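Local atomic coordinates of esterase (Pelagibacterium halotolerans, PDB entry 5DWD), a protein that probably hydrolyses carboxylic esters, acting as a carboxylesterase of the alpha/beta-hydrolase superfamily. Residues K41-L46 against A131-V136; P76-V81 against Y89-L94; T148-P153 against E170-E175; L183-D188 against L229-A234. All coordinates share one frame; numbering follows the deposited sequence.

Contact 1: residues K41-L46 against A131-V136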
loop_
_atom_site.group_PDB
_atom_site.type_symbol
_atom_site.label_atom_id
_atom_site.label_comp_id
_atom_site.label_asym_id
_atom_site.label_seq_id
_atom_site.Cartn_x
_atom_site.Cartn_y
_atom_site.Cartn_z
ATOM N N LYS B 41 -20.850 0.832 1.598
ATOM C CA LYS B 41 -19.725 -0.078 1.776
ATOM C C LYS B 41 -18.418 0.673 1.549
ATOM O O LYS B 41 -17.337 0.221 1.983
ATOM C CB LYS B 41 -19.811 -1.231 0.755
ATOM C CG LYS B 41 -20.946 -2.261 0.978
ATOM C CD LYS B 41 -21.020 -3.176 -0.251
ATOM C CE LYS B 41 -21.365 -4.626 0.043
ATOM N NZ LYS B 41 -22.836 -4.826 -0.009
ATOM N N SER B 42 -18.519 1.801 0.829
ATOM C CA SER B 42 -17.321 2.620 0.575
ATOM C C SER B 42 -17.698 4.124 0.623
ATOM O O SER B 42 -18.892 4.515 0.571
ATOM C CB SER B 42 -16.740 2.255 -0.780
ATOM O OG SER B 42 -17.774 2.199 -1.775
ATOM N N LEU B 43 -16.655 4.966 0.575
ATOM C CA LEU B 43 -16.784 6.389 0.788
ATOM C C LEU B 43 -15.771 7.084 -0.152
ATOM O O LEU B 43 -14.593 6.696 -0.182
ATOM C CB LEU B 43 -16.374 6.756 2.220
ATOM C CG LEU B 43 -16.265 8.224 2.590
ATOM C CD1 LEU B 43 -17.615 8.972 2.437
ATOM C CD2 LEU B 43 -15.806 8.328 4.031
ATOM N N VAL B 44 -16.303 8.031 -0.926
ATOM C CA VAL B 44 -15.494 8.897 -1.731
ATOM C C VAL B 44 -15.622 10.316 -1.164
ATOM O O VAL B 44 -16.721 10.883 -1.158
ATOM C CB VAL B 44 -15.897 8.779 -3.203
ATOM C CG1 VAL B 44 -15.225 9.882 -4.001
ATOM C CG2 VAL B 44 -15.477 7.419 -3.779
ATOM N N VAL B 45 -14.451 10.899 -0.755
ATOM C CA VAL B 45 -14.405 12.271 -0.281
ATOM C C VAL B 45 -13.830 13.096 -1.439
ATOM O O VAL B 45 -12.739 12.789 -1.940
ATOM C CB VAL B 45 -13.502 12.390 0.945
ATOM C CG1 VAL B 45 -13.360 13.783 1.403
ATOM C CG2 VAL B 45 -14.089 11.522 2.086
ATOM N N LEU B 46 -14.540 14.148 -1.780
ATOM C CA LEU B 46 -14.173 14.996 -2.914
ATOM C C LEU B 46 -13.750 16.348 -2.432
ATOM O O LEU B 46 -14.494 17.000 -1.771
ATOM C CB LEU B 46 -15.417 15.201 -3.822
ATOM C CG LEU B 46 -16.047 13.934 -4.353
ATOM C CD1 LEU B 46 -17.522 14.099 -4.655
ATOM C CD2 LEU B 46 -15.321 13.474 -5.616
ATOM N N ALA B 131 -9.617 2.361 5.079
ATOM C CA ALA B 131 -9.599 1.339 4.063
ATOM C C ALA B 131 -10.812 1.254 3.180
ATOM O O ALA B 131 -10.744 0.590 2.150
ATOM C CB ALA B 131 -9.349 -0.061 4.676
ATOM N N ASP B 132 -11.912 1.912 3.593
ATOM C CA ASP B 132 -13.076 2.017 2.776
ATOM C C ASP B 132 -13.153 3.323 1.975
ATOM O O ASP B 132 -14.196 3.561 1.355
ATOM C CB ASP B 132 -14.304 1.976 3.677
ATOM C CG ASP B 132 -14.268 0.809 4.667
ATOM O OD1 ASP B 132 -14.081 -0.308 4.187
ATOM O OD2 ASP B 132 -14.381 1.048 5.883
ATOM N N THR B 133 -12.089 4.144 1.986
ATOM C CA THR B 133 -12.260 5.522 1.574
ATOM C C THR B 133 -11.270 5.848 0.462
ATOM O O THR B 133 -10.123 5.449 0.523
ATOM C CB THR B 133 -11.956 6.448 2.745
ATOM O OG1 THR B 133 -12.873 6.193 3.839
ATOM C CG2 THR B 133 -12.054 7.947 2.377
ATOM N N ILE B 134 -11.777 6.562 -0.541
ATOM C CA ILE B 134 -10.931 7.126 -1.609
ATOM C C ILE B 134 -10.991 8.627 -1.457
ATOM O O ILE B 134 -12.066 9.238 -1.391
ATOM C CB ILE B 134 -11.409 6.669 -2.965
ATOM C CG1 ILE B 134 -11.391 5.124 -3.023
ATOM C CG2 ILE B 134 -10.608 7.307 -4.060
ATOM C CD1 ILE B 134 -12.031 4.558 -4.228
ATOM N N LEU B 135 -9.816 9.257 -1.361
ATOM C CA LEU B 135 -9.774 10.703 -1.353
ATOM C C LEU B 135 -9.487 11.208 -2.776
ATOM O O LEU B 135 -8.473 10.815 -3.332
ATOM C CB LEU B 135 -8.576 11.135 -0.483
ATOM C CG LEU B 135 -8.679 11.911 0.753
ATOM C CD1 LEU B 135 -7.359 12.414 1.274
ATOM C CD2 LEU B 135 -9.708 13.041 0.734
ATOM N N VAL B 136 -10.357 12.070 -3.268
ATOM C CA VAL B 136 -10.337 12.609 -4.625
ATOM C C VAL B 136 -10.228 14.134 -4.548
ATOM O O VAL B 136 -11.026 14.771 -3.856
ATOM C CB VAL B 136 -11.611 12.185 -5.384
ATOM C CG1 VAL B 136 -11.637 12.751 -6.801
ATOM C CG2 VAL B 136 -11.632 10.657 -5.415
HETATM O O HOH W 1 -14.630 -0.673 1.475
#

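Contact 2: residues P76-V81 against Y89-L94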
loop_
_atom_site.group_PDB
_atom_site.type_symbol
_atom_site.label_atom_id
_atom_site.label_comp_id
_atom_site.label_asym_id
_atom_site.label_seq_id
_atom_site.Cartn_x
_atom_site.Cartn_y
_atom_site.Cartn_z
ATOM N N PRO B 76 -16.709 18.299 1.235
ATOM C CA PRO B 76 -16.675 19.396 2.209
ATOM C C PRO B 76 -16.272 20.699 1.626
ATOM O O PRO B 76 -15.430 20.754 0.696
ATOM C CB PRO B 76 -15.656 18.949 3.216
ATOM C CG PRO B 76 -14.818 17.956 2.472
ATOM C CD PRO B 76 -15.688 17.296 1.491
ATOM N N ASN B 77 -16.899 21.749 2.137
ATOM C CA ASN B 77 -16.361 23.079 1.863
ATOM C C ASN B 77 -15.048 23.251 2.640
ATOM O O ASN B 77 -14.974 22.890 3.809
ATOM C CB ASN B 77 -17.329 24.162 2.257
ATOM C CG ASN B 77 -18.607 24.107 1.503
ATOM O OD1 ASN B 77 -18.636 23.948 0.247
ATOM N ND2 ASN B 77 -19.720 24.336 2.226
ATOM N N ALA B 78 -14.014 23.842 2.010
ATOM C CA ALA B 78 -12.790 24.138 2.673
ATOM C C ALA B 78 -13.072 25.168 3.796
ATOM O O ALA B 78 -14.084 25.854 3.762
ATOM C CB ALA B 78 -11.798 24.677 1.654
ATOM N N PRO B 79 -12.140 25.263 4.748
ATOM C CA PRO B 79 -12.445 25.918 5.961
ATOM C C PRO B 79 -12.446 27.446 5.947
ATOM O O PRO B 79 -12.856 28.065 6.909
ATOM C CB PRO B 79 -11.349 25.394 6.903
ATOM C CG PRO B 79 -10.241 24.928 6.031
ATOM C CD PRO B 79 -10.949 24.404 4.848
ATOM N N HIS B 80 -11.967 28.058 4.896
ATOM C CA HIS B 80 -11.853 29.502 4.847
ATOM C C HIS B 80 -12.512 30.050 3.600
ATOM O O HIS B 80 -12.429 29.451 2.514
ATOM C CB HIS B 80 -10.383 29.803 4.712
ATOM C CG HIS B 80 -9.517 29.136 5.733
ATOM N ND1 HIS B 80 -9.501 29.517 7.059
ATOM C CD2 HIS B 80 -8.638 28.106 5.623
ATOM C CE1 HIS B 80 -8.650 28.750 7.728
ATOM N NE2 HIS B 80 -8.107 27.895 6.877
ATOM N N VAL B 81 -13.089 31.243 3.679
ATOM C CA VAL B 81 -13.534 31.946 2.482
ATOM C C VAL B 81 -12.332 32.222 1.607
ATOM O O VAL B 81 -11.218 32.586 2.055
ATOM C CB VAL B 81 -14.263 33.256 2.855
ATOM C CG1 VAL B 81 -14.588 34.115 1.655
ATOM C CG2 VAL B 81 -15.516 32.934 3.673
ATOM N N TYR B 89 -14.482 29.031 -1.450
ATOM C CA TYR B 89 -13.648 28.647 -0.324
ATOM C C TYR B 89 -12.214 28.334 -0.739
ATOM O O TYR B 89 -11.944 28.052 -1.942
ATOM C CB TYR B 89 -14.261 27.408 0.362
ATOM C CG TYR B 89 -15.651 27.662 0.900
ATOM C CD1 TYR B 89 -15.872 28.378 2.073
ATOM C CD2 TYR B 89 -16.752 27.308 0.109
ATOM C CE1 TYR B 89 -17.178 28.594 2.521
ATOM C CE2 TYR B 89 -18.066 27.528 0.533
ATOM C CZ TYR B 89 -18.254 28.199 1.734
ATOM O OH TYR B 89 -19.502 28.461 2.158
ATOM N N GLU B 90 -11.297 28.355 0.221
ATOM C CA GLU B 90 -9.915 27.971 0.009
ATOM C C GLU B 90 -9.439 27.058 1.101
ATOM O O GLU B 90 -9.885 27.219 2.278
ATOM C CB GLU B 90 -8.976 29.216 -0.097
ATOM C CG GLU B 90 -8.958 30.051 1.203
ATOM C CD GLU B 90 -8.208 31.359 1.142
ATOM O OE1 GLU B 90 -8.176 31.971 0.057
ATOM O OE2 GLU B 90 -7.649 31.759 2.239
ATOM N N TRP B 91 -8.598 26.074 0.765
ATOM C CA TRP B 91 -7.971 25.257 1.776
ATOM C C TRP B 91 -6.915 26.100 2.497
ATOM O O TRP B 91 -6.618 25.890 3.684
ATOM C CB TRP B 91 -7.363 23.953 1.163
ATOM C CG TRP B 91 -8.395 23.087 0.615
ATOM C CD1 TRP B 91 -8.833 23.013 -0.710
ATOM C CD2 TRP B 91 -9.256 22.233 1.375
ATOM N NE1 TRP B 91 -9.897 22.169 -0.748
ATOM C CE2 TRP B 91 -10.195 21.690 0.485
ATOM C CE3 TRP B 91 -9.331 21.897 2.734
ATOM C CZ2 TRP B 91 -11.203 20.823 0.896
ATOM C CZ3 TRP B 91 -10.345 21.021 3.148
ATOM C CH2 TRP B 91 -11.260 20.494 2.230
ATOM N N PHE B 92 -6.297 26.997 1.747
ATOM C CA PHE B 92 -5.254 27.890 2.255
ATOM C C PHE B 92 -5.110 29.046 1.298
ATOM O O PHE B 92 -5.511 28.932 0.128
ATOM C CB PHE B 92 -3.912 27.192 2.512
ATOM C CG PHE B 92 -3.379 26.392 1.325
ATOM C CD1 PHE B 92 -2.625 27.006 0.315
ATOM C CD2 PHE B 92 -3.564 25.012 1.232
ATOM C CE1 PHE B 92 -2.108 26.287 -0.751
ATOM C CE2 PHE B 92 -3.044 24.293 0.179
ATOM C CZ PHE B 92 -2.283 24.947 -0.785
ATOM N N PRO B 93 -4.573 30.194 1.795
ATOM C CA PRO B 93 -4.512 31.397 0.953
ATOM C C PRO B 93 -3.382 31.338 -0.034
ATOM O O PRO B 93 -2.390 30.581 0.128
ATOM C CB PRO B 93 -4.291 32.549 1.976
ATOM C CG PRO B 93 -3.787 31.884 3.168
ATOM C CD PRO B 93 -4.290 30.487 3.226
ATOM N N LEU B 94 -3.618 32.066 -1.140
ATOM C CA LEU B 94 -2.657 32.200 -2.187
ATOM C C LEU B 94 -2.453 33.668 -2.511
ATOM O O LEU B 94 -3.404 34.465 -2.441
ATOM C CB LEU B 94 -3.124 31.521 -3.454
ATOM C CG LEU B 94 -3.172 29.967 -3.414
ATOM C CD1 LEU B 94 -3.799 29.457 -4.729
ATOM C CD2 LEU B 94 -1.835 29.347 -3.114
HETATM O O HOH W 2 -5.248 26.701 5.883
#

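Contact 3: residues T148-P153 against E170-E175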
loop_
_atom_site.group_PDB
_atom_site.type_symbol
_atom_site.label_atom_id
_atom_site.label_comp_id
_atom_site.label_asym_id
_atom_site.label_seq_id
_atom_site.Cartn_x
_atom_site.Cartn_y
_atom_site.Cartn_z
ATOM N N THR B 148 -2.355 15.333 2.913
ATOM C CA THR B 148 -3.028 14.670 4.058
ATOM C C THR B 148 -3.102 13.176 3.859
ATOM O O THR B 148 -2.849 12.413 4.775
ATOM C CB THR B 148 -4.370 15.291 4.340
ATOM O OG1 THR B 148 -4.115 16.669 4.689
ATOM C CG2 THR B 148 -5.126 14.561 5.455
ATOM N N GLY B 149 -3.472 12.715 2.633
ATOM C CA GLY B 149 -3.714 11.302 2.410
ATOM C C GLY B 149 -2.503 10.437 2.728
ATOM O O GLY B 149 -2.633 9.383 3.274
ATOM N N LEU B 150 -1.341 10.908 2.339
ATOM C CA LEU B 150 -0.085 10.139 2.465
ATOM C C LEU B 150 0.461 10.233 3.867
ATOM O O LEU B 150 1.338 9.450 4.191
ATOM C CB LEU B 150 0.974 10.555 1.418
ATOM C CG LEU B 150 0.506 10.250 0.003
ATOM C CD1 LEU B 150 1.554 10.761 -0.984
ATOM C CD2 LEU B 150 0.220 8.758 -0.256
ATOM N N ARG B 151 -0.111 11.096 4.668
ATOM C CA ARG B 151 0.319 11.222 6.112
ATOM C C ARG B 151 -0.627 10.464 7.058
ATOM O O ARG B 151 -0.390 10.475 8.280
ATOM C CB ARG B 151 0.436 12.672 6.469
ATOM C CG ARG B 151 1.665 13.361 5.894
ATOM C CD ARG B 151 1.685 14.891 6.185
ATOM N NE ARG B 151 2.935 15.479 5.751
ATOM C CZ ARG B 151 3.302 15.720 4.500
ATOM N NH1 ARG B 151 2.485 15.428 3.450
ATOM N NH2 ARG B 151 4.504 16.263 4.260
ATOM N N LEU B 152 -1.684 9.849 6.558
ATOM C CA LEU B 152 -2.567 9.037 7.389
ATOM C C LEU B 152 -1.860 7.762 7.845
ATOM O O LEU B 152 -1.225 7.096 7.085
ATOM C CB LEU B 152 -3.810 8.621 6.600
ATOM C CG LEU B 152 -4.755 9.756 6.295
ATOM C CD1 LEU B 152 -5.784 9.306 5.288
ATOM C CD2 LEU B 152 -5.442 10.200 7.572
ATOM N N PRO B 153 -2.009 7.405 9.150
ATOM C CA PRO B 153 -1.306 6.243 9.678
ATOM C C PRO B 153 -1.879 4.913 9.165
ATOM O O PRO B 153 -1.173 3.910 9.111
ATOM C CB PRO B 153 -1.517 6.418 11.215
ATOM C CG PRO B 153 -2.832 7.125 11.334
ATOM C CD PRO B 153 -2.814 8.114 10.170
ATOM N N GLU B 170 10.418 17.043 -0.251
ATOM C CA GLU B 170 11.399 16.660 0.829
ATOM C C GLU B 170 10.756 16.359 2.217
ATOM O O GLU B 170 11.111 15.375 2.888
ATOM C CB GLU B 170 12.545 17.716 0.933
ATOM N N LYS B 171 9.773 17.119 2.635
ATOM C CA LYS B 171 9.051 16.810 3.850
ATOM C C LYS B 171 8.335 15.454 3.730
ATOM O O LYS B 171 8.266 14.690 4.708
ATOM C CB LYS B 171 8.066 17.948 4.165
ATOM C CG LYS B 171 7.839 18.166 5.631
ATOM C CD LYS B 171 6.605 19.006 5.943
ATOM C CE LYS B 171 6.904 20.468 5.739
ATOM N NZ LYS B 171 7.522 21.112 6.937
ATOM N N LEU B 172 7.832 15.145 2.520
ATOM C CA LEU B 172 7.017 13.915 2.331
ATOM C C LEU B 172 7.863 12.660 2.550
ATOM O O LEU B 172 7.457 11.670 3.167
ATOM C CB LEU B 172 6.451 13.865 0.898
ATOM C CG LEU B 172 5.557 12.675 0.609
ATOM C CD1 LEU B 172 4.333 12.631 1.517
ATOM C CD2 LEU B 172 5.161 12.719 -0.883
ATOM N N GLU B 173 9.051 12.685 2.010
ATOM C CA GLU B 173 10.041 11.630 2.292
ATOM C C GLU B 173 10.150 11.215 3.786
ATOM O O GLU B 173 10.130 10.041 4.106
ATOM C CB GLU B 173 11.410 12.089 1.746
ATOM C CG GLU B 173 12.227 10.935 1.155
ATOM C CD GLU B 173 13.545 11.385 0.540
ATOM O OE1 GLU B 173 13.754 12.611 0.387
ATOM O OE2 GLU B 173 14.374 10.500 0.215
ATOM N N ALA B 174 10.159 12.199 4.680
ATOM C CA ALA B 174 10.303 11.998 6.099
ATOM C C ALA B 174 8.990 11.748 6.787
ATOM O O ALA B 174 8.968 11.189 7.860
ATOM C CB ALA B 174 10.977 13.215 6.730
ATOM N N GLU B 175 7.875 12.160 6.183
ATOM C CA GLU B 175 6.601 12.153 6.880
ATOM C C GLU B 175 5.586 11.159 6.351
ATOM O O GLU B 175 4.557 10.972 6.982
ATOM C CB GLU B 175 5.990 13.544 6.851
ATOM C CG GLU B 175 6.852 14.564 7.604
ATOM C CD GLU B 175 6.303 15.973 7.710
ATOM O OE1 GLU B 175 5.267 16.333 7.108
ATOM O OE2 GLU B 175 6.984 16.781 8.383
#

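Contact 4: residues L183-D188 against L229-A234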
loop_
_atom_site.group_PDB
_atom_site.type_symbol
_atom_site.label_atom_id
_atom_site.label_comp_id
_atom_site.label_asym_id
_atom_site.label_seq_id
_atom_site.Cartn_x
_atom_site.Cartn_y
_atom_site.Cartn_z
ATOM N N LEU B 183 -3.602 7.618 -8.269
ATOM C CA LEU B 183 -3.758 7.951 -9.672
ATOM C C LEU B 183 -3.690 9.462 -9.859
ATOM O O LEU B 183 -4.485 10.227 -9.250
ATOM C CB LEU B 183 -5.120 7.496 -10.150
ATOM C CG LEU B 183 -5.629 7.844 -11.543
ATOM C CD1 LEU B 183 -4.611 7.464 -12.591
ATOM C CD2 LEU B 183 -7.005 7.315 -11.831
ATOM N N LEU B 184 -2.745 9.925 -10.680
ATOM C CA LEU B 184 -2.611 11.321 -11.050
ATOM C C LEU B 184 -3.174 11.527 -12.429
ATOM O O LEU B 184 -2.881 10.707 -13.316
ATOM C CB LEU B 184 -1.132 11.713 -11.094
ATOM C CG LEU B 184 -0.305 11.379 -9.826
ATOM C CD1 LEU B 184 1.199 11.510 -10.121
ATOM C CD2 LEU B 184 -0.685 12.215 -8.620
ATOM N N ILE B 185 -3.961 12.599 -12.594
ATOM C CA ILE B 185 -4.574 12.915 -13.864
ATOM C C ILE B 185 -4.373 14.368 -14.092
ATOM O O ILE B 185 -4.699 15.184 -13.209
ATOM C CB ILE B 185 -6.093 12.629 -13.800
ATOM C CG1 ILE B 185 -6.284 11.110 -13.635
ATOM C CG2 ILE B 185 -6.787 13.151 -15.071
ATOM C CD1 ILE B 185 -7.659 10.701 -13.449
ATOM N N HIS B 186 -3.876 14.763 -15.297
ATOM C CA HIS B 186 -3.501 16.155 -15.480
ATOM C C HIS B 186 -3.586 16.520 -16.963
ATOM O O HIS B 186 -3.166 15.733 -17.746
ATOM C CB HIS B 186 -2.057 16.350 -14.912
ATOM C CG HIS B 186 -1.747 17.727 -14.421
ATOM N ND1 HIS B 186 -1.195 17.927 -13.188
ATOM C CD2 HIS B 186 -1.993 18.976 -14.912
ATOM C CE1 HIS B 186 -1.022 19.207 -12.966
ATOM N NE2 HIS B 186 -1.527 19.880 -13.973
ATOM N N GLY B 187 -4.076 17.702 -17.273
ATOM C CA GLY B 187 -4.124 18.213 -18.673
ATOM C C GLY B 187 -2.843 18.828 -19.127
ATOM O O GLY B 187 -2.184 19.552 -18.403
ATOM N N ASP B 188 -2.425 18.492 -20.356
ATOM C CA ASP B 188 -1.130 19.049 -20.769
ATOM C C ASP B 188 -1.105 20.459 -21.213
ATOM O O ASP B 188 -0.024 20.997 -21.249
ATOM C CB ASP B 188 -0.422 18.226 -21.824
ATOM C CG ASP B 188 -1.207 18.011 -23.004
ATOM O OD1 ASP B 188 -2.242 18.641 -23.217
ATOM O OD2 ASP B 188 -0.698 17.170 -23.805
ATOM N N LEU B 229 -11.850 11.819 -16.692
ATOM C CA LEU B 229 -13.006 11.275 -15.994
ATOM C C LEU B 229 -13.192 9.769 -16.254
ATOM O O LEU B 229 -13.278 8.975 -15.333
ATOM C CB LEU B 229 -14.231 12.029 -16.445
ATOM C CG LEU B 229 -15.536 11.681 -15.740
ATOM C CD1 LEU B 229 -15.317 11.812 -14.236
ATOM C CD2 LEU B 229 -16.733 12.529 -16.189
ATOM N N ASP B 230 -13.124 9.375 -17.525
ATOM C CA ASP B 230 -13.115 7.950 -17.843
ATOM C C ASP B 230 -11.973 7.129 -17.236
ATOM O O ASP B 230 -12.236 6.014 -16.701
ATOM C CB ASP B 230 -13.142 7.787 -19.364
ATOM C CG ASP B 230 -14.463 8.384 -20.013
ATOM O OD1 ASP B 230 -15.466 8.656 -19.287
ATOM O OD2 ASP B 230 -14.467 8.540 -21.229
ATOM N N THR B 231 -10.753 7.659 -17.243
ATOM C CA THR B 231 -9.588 7.015 -16.598
ATOM C C THR B 231 -9.904 6.801 -15.078
ATOM O O THR B 231 -9.664 5.714 -14.551
ATOM C CB THR B 231 -8.310 7.794 -16.827
ATOM O OG1 THR B 231 -8.026 7.821 -18.260
ATOM C CG2 THR B 231 -7.177 7.220 -16.059
ATOM N N ALA B 232 -10.396 7.846 -14.419
ATOM C CA ALA B 232 -10.762 7.780 -13.002
ATOM C C ALA B 232 -11.864 6.769 -12.703
ATOM O O ALA B 232 -11.772 6.018 -11.772
ATOM C CB ALA B 232 -11.130 9.154 -12.411
ATOM N N THR B 233 -12.857 6.722 -13.554
ATOM C CA THR B 233 -13.989 5.798 -13.387
ATOM C C THR B 233 -13.509 4.355 -13.507
ATOM O O THR B 233 -13.821 3.503 -12.695
ATOM C CB THR B 233 -15.129 6.075 -14.410
ATOM O OG1 THR B 233 -15.570 7.423 -14.316
ATOM C CG2 THR B 233 -16.319 5.156 -14.151
ATOM N N ALA B 234 -12.676 4.086 -14.489
ATOM C CA ALA B 234 -12.098 2.771 -14.608
ATOM C C ALA B 234 -11.237 2.371 -13.441
ATOM O O ALA B 234 -11.228 1.212 -13.059
ATOM C CB ALA B 234 -11.390 2.635 -15.925
#

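Contact 1: residues K41-L46 against A131-V136
Val45 places CG1 opposite its own nitrogen (chi1 176°), which lays that methyl 3.8 Å from Leu135 CD2 (measured from Val45 CG1), the two side chains lying next to each other and pointing the same way. On the other face of the sheet, Leu46 is turned differently: its CG stands anti to the carbonyl carbon (chi1 -57°), and its CD2 leans across to Val136 CB at 3.9 Å. A diagonal contact, Val44 CG1 to Val136 CG2 at 3.9 Å, crosses from the Val44-Ile134 pair to the Leu46-Val136 pair, the next on that face.

The backbones beneath are parallel strands, their short axes 15° apart. Four hydrogen bonds zip them in the staggered pattern of a parallel pair: Leu43 N to Asp132 O (2.9 Å), Ile134 N to Leu43 O (2.8 Å), Val45 N to Ile134 O (3.0 Å) and Val136 N to Val45 O (2.8 Å). Leu43 and Val45 are thus each gripped through both N and O. The first bond is the least straight, where Asp132 leaves a 3-10 segment. Here a water donates to both Lys41 O and Asp132 OD1, while Asp132 OD2 accepts from Gly129 N. On the Val45-Leu135 face, Leu43 CD2 lies against Thr133 OG1, a buried hydroxyl hydrogen-bonded to Gly129 O and Trp123 NE1.

These are central strands of the alpha/beta-hydrolase sheet, and Val136 touches the probable nucleophile elbow that follows it. Strand 71-74 continues the sheet beyond Leu43 and Val44, strand 158-162 flanks Ile134 and Val136, and helix 101-126 covers the Leu43 and Val45 face.

Contact 2: residues P76-V81 against Y89-L94
Tyr89 reaches along the 76-81 segment, and its atoms can be followed outward. CB sits 3.5 Å from His80 O and also touches Ala78 CB. On the ring, CD1 lies 3.5 Å from Ala78 O, while CD2 and CE2 carry Asn77: its CB stands over the ring face, and its CG comes within 3.6 Å of Tyr89 CE2. Amide and ring planes are 20° apart, a stacked arrangement. At the tip, Tyr89 OH is 4.1 Å from Asn77 ND2; the amide's hydrogen bonds go instead to Gly54 N, through OD1, and Ser29 OG, through ND2.

Beside this stack, the Ala78 methyl presses on the indole of Trp91. Ala78 CB is 3.6 Å from the centroid of the five-membered ring of Trp91 and 17° off its normal, a CH-pi contact. Pro79 CD meets Trp91 CE3 at 3.7 Å, and Trp91 NE1 is bonded to His48 O. With an alanine here in place of Trp91, the Ala78 methyl and the Pro79 ring would probably face a gap and His48 O would lose its indole donor.

The backbones pair as a short antiparallel hairpin: Glu90 N donates to His80 O at 2.8 Å, and the return bond, His80 N to Glu90 O at 3.4 Å, is weak. Glu90 OE1 accepts from Gly83 N, within the hairpin loop.

The 89-94 segment runs on to Leu94, which lines the pocket of a bound polyether. Pro76 and Pro79 touch Phe118 and Val114 of helix 101-126, while Trp91 rests on Met144 of helix 140-149 and Leu47 of strand 42-47.

Contact 3: residues T148-P153 against E170-E175
Arg151 and Leu150, within a type I beta turn (Gly149 to Leu152) that follows on from helix 140-149, meet the short helix 169-175, a packing of two connections on one side of the alpha/beta-hydrolase sheet. Along the helix, Lys171 comes first: its CD lies 3.8 Å from Arg151 NH2, but the chain bends away and its NZ forms a salt bridge with Glu109. Leu172 follows, carrying the apolar part. Its CD1 touches Leu150 CB at 3.9 Å and also comes near Arg151 NH1. One helical turn after Lys171, Glu175 supplies the charge, with CG anti to the carbonyl carbon (chi1 -64°) and the chain extended beyond it.

Arg151 has a second partner: NH1 donates to Tyr147 O, and the guanidinium makes a cation-pi contact with Tyr147. A leucine in place of Arg151 would probably leave the Glu175 carboxylate without its charged mate and freer to turn.

The grip is side-on and converges on one oxygen: Arg151 NE is 2.8 Å and Arg151 NH2 2.9 Å from Glu175 OE1, which lies in the guanidinium plane, while the carboxylate plane stands 88° to it. OE1 receives NE on its anti lone pair and NH2 from above the carboxylate plane.

Contact 4: residues L183-D188 against L229-A234
Ile185 sends its CD1 methyl onto the Ala232 side chain, Ile185 CD1 to Ala232 CB measuring 3.9 Å. Its CG1 stands anti to the carbonyl carbon (chi1 -66°) and the chain is extended beyond it, which carries the methyl out from the strand to the helix. The same methyl lies 4.4 Å from Thr231 CG2, a looser contact.

Two residues earlier on the strand, and on the same face, Leu183 uses its CD2 branch. Leu183 CD2 meets the helix backbone rather than a side-chain end, 4.0 Å from Ala232 CA and 4.1 Å from Thr231 O, with the Thr231 CG2 methyl close by. No hydrogen bond crosses the contact, and the 158 Å² buried in all is modest and largely apolar.

Thr231 turns its methyl to the strand while its OG1 is hydrogen-bonded to Asp227 O, one turn back in the helix. Thr233 points away from the strand: its OG1 donates to Leu229 O at 2.9 Å, from above the carbonyl plane, and is also hydrogen-bonded to Trp64 NE1 of helix 54-65. Ala232 touches Trp64 as well, and Phe162 of strand 158-162 borders both Ile185 and Ala232.

Strand and helix run antiparallel, at 172°, with their short axes 9.5 Å apart. This is the layer packing of the alpha/beta-hydrolase fold, in which the C-terminal helix 226-239 lies against one face of the parallel strands, here strand 182-187, next to the outermost strand 212-217.

Contact 2 is nested within the loop closed by contact 1, and contacts 3 and 4 follow in series along the chain. Contacts 1 and 4 reach the same mixed sheet, through strands 42-47 and 133-138 and through strand 182-187, with centres about 17 Å apart but no touch. Contact 1 does touch contacts 2 and 3: Leu46 O packs on Pro76 CD of contact 2 (3.5 Å), and Leu135 CD1 on Gly149 CA of contact 3 (4.0 Å). Contacts 2 and 4 lie on opposite sides of the chain's centre, their centres about 24 Å apart. Together they join the sheet core to its covering helices and to the hairpin segment leading to the ligand pocket.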